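Local atomic coordinates of transcriptional regulator, PadR family (Bacillus cereus, PDB entry 4ESB), a protein that probably binds DNA as a dimer through a winged helix-turn-helix domain and regulates transcription as a member of the PadR family. Residues G8-C13 with F37-E42; L57-L62 with Y73-D78. All coordinates share one frame; numbering follows the deposited sequence.

Contact 1 (G8-C13 with F37-E42)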
loop_
_atom_site.group_PDB
_atom_site.type_symbol
_atom_site.label_atom_id
_atom_site.label_comp_id
_atom_site.label_asym_id
_atom_site.label_seq_id
_atom_site.Cartn_x
_atom_site.Cartn_y
_atom_site.Cartn_z
ATOM N N GLY A 8 -6.147 -0.063 -0.389
ATOM C CA GLY A 8 -5.368 1.010 0.198
ATOM C C GLY A 8 -5.119 2.125 -0.801
ATOM O O GLY A 8 -5.236 3.308 -0.477
ATOM N N VAL A 9 -4.794 1.737 -2.030
ATOM C CA VAL A 9 -4.383 2.681 -3.063
ATOM C C VAL A 9 -5.495 3.005 -4.061
ATOM O O VAL A 9 -5.272 3.733 -5.027
ATOM C CB VAL A 9 -3.194 2.119 -3.863
ATOM C CG1 VAL A 9 -2.032 1.798 -2.935
ATOM C CG2 VAL A 9 -3.621 0.880 -4.640
ATOM N N LEU A 10 -6.688 2.471 -3.829
ATOM C CA LEU A 10 -7.779 2.598 -4.790
ATOM C C LEU A 10 -8.337 4.019 -4.834
ATOM O O LEU A 10 -8.654 4.535 -5.907
ATOM C CB LEU A 10 -8.890 1.598 -4.463
ATOM C CG LEU A 10 -10.124 1.591 -5.367
ATOM C CD1 LEU A 10 -9.768 1.226 -6.801
ATOM C CD2 LEU A 10 -11.153 0.624 -4.811
ATOM N N GLU A 11 -8.460 4.647 -3.670
ATOM C CA GLU A 11 -8.937 6.023 -3.593
ATOM C C GLU A 11 -8.018 6.952 -4.380
ATOM O O GLU A 11 -8.480 7.845 -5.088
ATOM C CB GLU A 11 -9.025 6.475 -2.132
ATOM C CG GLU A 11 -9.488 7.911 -1.946
ATOM C CD GLU A 11 -10.050 8.170 -0.560
ATOM O OE1 GLU A 11 -10.143 7.212 0.234
ATOM O OE2 GLU A 11 -10.402 9.332 -0.265
ATOM N N GLY A 12 -6.714 6.727 -4.260
ATOM C CA GLY A 12 -5.728 7.541 -4.948
ATOM C C GLY A 12 -5.753 7.362 -6.453
ATOM O O GLY A 12 -5.579 8.319 -7.205
ATOM N N CYS A 13 -5.971 6.130 -6.898
ATOM C CA CYS A 13 -6.003 5.835 -8.328
ATOM C C CYS A 13 -7.291 6.362 -8.949
ATOM O O CYS A 13 -7.318 6.752 -10.113
ATOM C CB CYS A 13 -5.871 4.332 -8.568
ATOM S SG CYS A 13 -4.230 3.683 -8.167
ATOM N N PHE A 37 -7.433 -3.405 -11.821
ATOM C CA PHE A 37 -8.252 -3.581 -10.622
ATOM C C PHE A 37 -9.429 -4.486 -10.967
ATOM O O PHE A 37 -10.569 -4.033 -11.057
ATOM C CB PHE A 37 -8.766 -2.241 -10.097
ATOM C CG PHE A 37 -7.687 -1.329 -9.585
ATOM C CD1 PHE A 37 -6.936 -0.556 -10.458
ATOM C CD2 PHE A 37 -7.433 -1.233 -8.227
ATOM C CE1 PHE A 37 -5.946 0.288 -9.986
ATOM C CE2 PHE A 37 -6.446 -0.389 -7.748
ATOM C CZ PHE A 37 -5.702 0.372 -8.628
ATOM N N THR A 38 -9.145 -5.769 -11.152
ATOM C CA THR A 38 -10.121 -6.702 -11.712
ATOM C C THR A 38 -11.322 -6.968 -10.806
ATOM O O THR A 38 -12.366 -7.418 -11.274
ATOM C CB THR A 38 -9.458 -8.051 -12.059
ATOM O OG1 THR A 38 -8.823 -8.591 -10.894
ATOM C CG2 THR A 38 -8.422 -7.868 -13.161
ATOM N N PHE A 39 -11.182 -6.691 -9.514
ATOM C CA PHE A 39 -12.243 -7.004 -8.562
ATOM C C PHE A 39 -13.285 -5.894 -8.435
ATOM O O PHE A 39 -14.362 -6.124 -7.886
ATOM C CB PHE A 39 -11.654 -7.288 -7.180
ATOM C CG PHE A 39 -11.348 -6.051 -6.390
ATOM C CD1 PHE A 39 -12.298 -5.502 -5.543
ATOM C CD2 PHE A 39 -10.112 -5.432 -6.498
ATOM C CE1 PHE A 39 -12.020 -4.360 -4.814
ATOM C CE2 PHE A 39 -9.829 -4.292 -5.773
ATOM C CZ PHE A 39 -10.783 -3.753 -4.930
ATOM N N VAL A 40 -12.979 -4.695 -8.926
ATOM C CA VAL A 40 -13.884 -3.567 -8.719
ATOM C C VAL A 40 -15.115 -3.643 -9.617
ATOM O O VAL A 40 -15.059 -4.135 -10.744
ATOM C CB VAL A 40 -13.197 -2.191 -8.926
ATOM C CG1 VAL A 40 -11.908 -2.108 -8.125
ATOM C CG2 VAL A 40 -12.945 -1.913 -10.402
ATOM N N SER A 41 -16.229 -3.154 -9.087
ATOM C CA SER A 41 -17.462 -3.003 -9.840
ATOM C C SER A 41 -18.123 -1.722 -9.343
ATOM O O SER A 41 -17.737 -1.193 -8.300
ATOM C CB SER A 41 -18.385 -4.195 -9.601
ATOM O OG SER A 41 -18.842 -4.202 -8.260
ATOM N N GLU A 42 -19.112 -1.222 -10.073
ATOM C CA GLU A 42 -19.808 -0.016 -9.650
ATOM C C GLU A 42 -20.380 -0.237 -8.259
ATOM O O GLU A 42 -20.379 0.669 -7.424
ATOM C CB GLU A 42 -20.938 0.343 -10.613
ATOM C CG GLU A 42 -20.489 1.043 -11.883
ATOM C CD GLU A 42 -21.659 1.492 -12.742
ATOM O OE1 GLU A 42 -22.037 0.752 -13.678
ATOM O OE2 GLU A 42 -22.198 2.586 -12.479
#
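A buried apolar contact in the winged helix-turn-helix domain forms where the start of helix 10-20 and the residue before it pack against the loop that joins helices 25-34 and 42-54, the helix pair that in this fold makes up the helix-turn-helix. Leu10 and Phe37 carry the contact, their side chains passing alongside one another with opposite headings. Leu10 reaches the loop in an extended form, its CG opposite the backbone N about the CA-CB bond (chi1 180°), and its CD1 lies 3.7 Å from CD2 of Phe37. The same methyl meets CG1 of Val40 at 4.2 Å, while the other branch, CD2, approaches CZ of Phe39 at 4.4 Å; the fork of the leucine thus serves three residues of the loop. A type I turn from Phe37 to Val40, held by the bond from Val40 N to Phe37 O (3.3 Å), presents those three side chains to Leu10 and lays CG1 of Val40 over the centre of the Phe39 ring. Val9 comes to the edge of the Phe37 ring, near its plane, with CG2. No hydrogen bond crosses between the segments, so apolar contact and shape hold the two together. Leu48 of helix 42-54 also touches Leu10, and the second subunit adds a further layer: its Val98, Leu101 and Thr97 pack on Val9, Cys13 and Phe37. Far out on the phenylalanine, Cys13 makes a sulfur-aromatic contact, its SG 3.7 Å from CZ of Phe37 and oblique to the ring, 72° off the normal.

Contact 2 (L57-L62 with Y73-D78)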
loop_
_atom_site.group_PDB
_atom_site.type_symbol
_atom_site.label_atom_id
_atom_site.label_comp_id
_atom_site.label_asym_id
_atom_site.label_seq_id
_atom_site.Cartn_x
_atom_site.Cartn_y
_atom_site.Cartn_z
ATOM N N LEU A 57 -13.737 15.583 -2.158
ATOM C CA LEU A 57 -12.567 15.275 -2.974
ATOM C C LEU A 57 -12.956 15.247 -4.443
ATOM O O LEU A 57 -12.166 15.604 -5.315
ATOM C CB LEU A 57 -11.979 13.921 -2.581
ATOM C CG LEU A 57 -11.529 13.780 -1.129
ATOM C CD1 LEU A 57 -10.950 12.396 -0.904
ATOM C CD2 LEU A 57 -10.518 14.855 -0.764
ATOM N N ILE A 58 -14.180 14.810 -4.709
ATOM C CA ILE A 58 -14.714 14.796 -6.062
ATOM C C ILE A 58 -16.139 15.321 -6.029
ATOM O O ILE A 58 -16.748 15.432 -4.966
ATOM C CB ILE A 58 -14.694 13.379 -6.669
ATOM C CG1 ILE A 58 -15.633 12.452 -5.894
ATOM C CG2 ILE A 58 -13.273 12.827 -6.667
ATOM C CD1 ILE A 58 -15.734 11.056 -6.472
ATOM N N GLU A 59 -16.667 15.648 -7.200
ATOM C CA GLU A 59 -17.995 16.234 -7.297
ATOM C C GLU A 59 -18.651 15.823 -8.605
ATOM O O GLU A 59 -18.049 15.933 -9.671
ATOM C CB GLU A 59 -17.901 17.757 -7.217
ATOM C CG GLU A 59 -19.233 18.469 -7.328
ATOM C CD GLU A 59 -19.077 19.968 -7.531
ATOM O OE1 GLU A 59 -17.949 20.475 -7.369
ATOM O OE2 GLU A 59 -20.078 20.639 -7.861
ATOM N N GLY A 60 -19.888 15.350 -8.518
ATOM C CA GLY A 60 -20.629 14.951 -9.697
ATOM C C GLY A 60 -21.542 16.055 -10.183
ATOM O O GLY A 60 -22.175 16.741 -9.384
ATOM N N THR A 61 -21.597 16.235 -11.496
ATOM C CA THR A 61 -22.508 17.199 -12.096
ATOM C C THR A 61 -23.196 16.561 -13.298
ATOM O O THR A 61 -22.575 15.818 -14.056
ATOM C CB THR A 61 -21.767 18.473 -12.552
ATOM O OG1 THR A 61 -21.182 18.258 -13.841
ATOM C CG2 THR A 61 -20.681 18.858 -11.553
ATOM N N LEU A 62 -24.481 16.851 -13.467
ATOM C CA LEU A 62 -25.241 16.307 -14.588
ATOM C C LEU A 62 -24.903 17.036 -15.885
ATOM O O LEU A 62 -25.374 18.145 -16.122
ATOM C CB LEU A 62 -26.747 16.411 -14.321
ATOM C CG LEU A 62 -27.446 15.215 -13.665
ATOM C CD1 LEU A 62 -27.303 13.957 -14.516
ATOM C CD2 LEU A 62 -26.930 14.974 -12.254
ATOM N N TYR A 73 -21.369 12.949 -14.369
ATOM C CA TYR A 73 -19.919 12.919 -14.519
ATOM C C TYR A 73 -19.247 13.457 -13.262
ATOM O O TYR A 73 -19.704 14.437 -12.678
ATOM C CB TYR A 73 -19.486 13.764 -15.719
ATOM C CG TYR A 73 -19.811 13.159 -17.068
ATOM C CD1 TYR A 73 -18.922 12.298 -17.697
ATOM C CD2 TYR A 73 -21.001 13.460 -17.717
ATOM C CE1 TYR A 73 -19.211 11.748 -18.934
ATOM C CE2 TYR A 73 -21.298 12.917 -18.953
ATOM C CZ TYR A 73 -20.401 12.061 -19.557
ATOM O OH TYR A 73 -20.692 11.517 -20.786
ATOM N N TYR A 74 -18.153 12.820 -12.857
ATOM C CA TYR A 74 -17.411 13.251 -11.677
ATOM C C TYR A 74 -16.165 14.036 -12.070
ATOM O O TYR A 74 -15.450 13.658 -12.999
ATOM C CB TYR A 74 -16.989 12.048 -10.831
ATOM C CG TYR A 74 -18.133 11.256 -10.243
ATOM C CD1 TYR A 74 -18.767 11.674 -9.079
ATOM C CD2 TYR A 74 -18.568 10.081 -10.840
ATOM C CE1 TYR A 74 -19.808 10.949 -8.535
ATOM C CE2 TYR A 74 -19.609 9.348 -10.303
ATOM C CZ TYR A 74 -20.225 9.786 -9.150
ATOM O OH TYR A 74 -21.262 9.062 -8.611
ATOM N N HIS A 75 -15.914 15.133 -11.363
ATOM C CA HIS A 75 -14.657 15.859 -11.506
ATOM C C HIS A 75 -14.024 16.077 -10.138
ATOM O O HIS A 75 -14.694 15.996 -9.111
ATOM C CB HIS A 75 -14.864 17.196 -12.224
ATOM C CG HIS A 75 -15.699 18.175 -11.458
ATOM N ND1 HIS A 75 -15.256 18.797 -10.313
ATOM C CD2 HIS A 75 -16.949 18.645 -11.684
ATOM C CE1 HIS A 75 -16.200 19.607 -9.861
ATOM N NE2 HIS A 75 -17.235 19.532 -10.675
ATOM N N ILE A 76 -12.727 16.361 -10.142
ATOM C CA ILE A 76 -11.944 16.483 -8.918
ATOM C C ILE A 76 -11.996 17.915 -8.397
ATOM O O ILE A 76 -12.018 18.866 -9.179
ATOM C CB ILE A 76 -10.475 16.076 -9.177
ATOM C CG1 ILE A 76 -9.747 15.776 -7.866
ATOM C CG2 ILE A 76 -9.747 17.158 -9.975
ATOM C CD1 ILE A 76 -8.409 15.084 -8.070
ATOM N N THR A 77 -12.032 18.063 -7.076
ATOM C CA THR A 77 -12.011 19.385 -6.454
ATOM C C THR A 77 -10.573 19.802 -6.176
ATOM O O THR A 77 -9.649 18.999 -6.316
ATOM C CB THR A 77 -12.788 19.412 -5.122
ATOM O OG1 THR A 77 -12.113 18.604 -4.148
ATOM C CG2 THR A 77 -14.213 18.908 -5.311
ATOM N N ASP A 78 -10.383 21.058 -5.784
ATOM C CA ASP A 78 -9.057 21.539 -5.414
ATOM C C ASP A 78 -8.517 20.724 -4.244
ATOM O O ASP A 78 -7.357 20.314 -4.238
ATOM C CB ASP A 78 -9.103 23.020 -5.043
ATOM C CG ASP A 78 -7.810 23.500 -4.412
ATOM O OD1 ASP A 78 -6.803 23.637 -5.140
ATOM O OD2 ASP A 78 -7.801 23.739 -3.185
HETATM O O HOH W 1 -19.291 22.099 -10.370
#
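Leu57 O accepts a straight hydrogen bond from Thr77 N (3.0 Å), the donor standing above the carbonyl plane, where the wing hairpin of the winged-helix fold begins. Thr77 OG1 caps helix 78-101 at Gly80 N and also bonds Lys56 O. Ile58, a non-hydrogen-bonded partner of Ile76, sends CD1 to CD1 of Tyr74 at 4.0 Å on the face that carries all three side chains. Glu59 N donates to His75 O at 2.8 Å, and His75 N returns a bond to Glu59 O. Glu59, CG anti to its N (chi1 179°), extends alongside the imidazole, carboxylate and ring planes 60° apart, with OE1 3.2 Å from CE1 of His75. Glu59 O lies over one face of the imidazole, and a water joins OE2 of Glu59 to NE2 of His75, weakly on the histidine side. Gly60, the non-hydrogen-bonded partner of Tyr74, lets that ring come close to its backbone, CD1 3.8 Å from Gly60 CA. Thr61 exchanges backbone bonds with Tyr73 and sets CG2 at the edge of the His75 ring, 3.6 Å from NE2. Strand 70-76 runs between 58-64 and the short strand 23-24, while Ile58 packs against helices 10-20 and 42-54.

In the fold
Contact 1 and contact 2 follow one another along the chain, their centres about 17 Å apart, and helices 10-20 and 42-54 tie them together. Helix 10-20 starts in contact 1 and farther along offers Leu15 and Ile18 to the hairpin of contact 2; helix 42-54 leaves the loop of contact 1 and leads into segment 57-62. The two meet directly where OE2 of Glu11 lies 3.2 Å from CD1 of Leu57, a packing contact. Contact 1 faces the second subunit, whereas no other chain of the assembly touches contact 2. Tyr73 OH, hydrogen-bonded to Ser65 OG, also bonds a glycerol, probably from the crystallisation liquor.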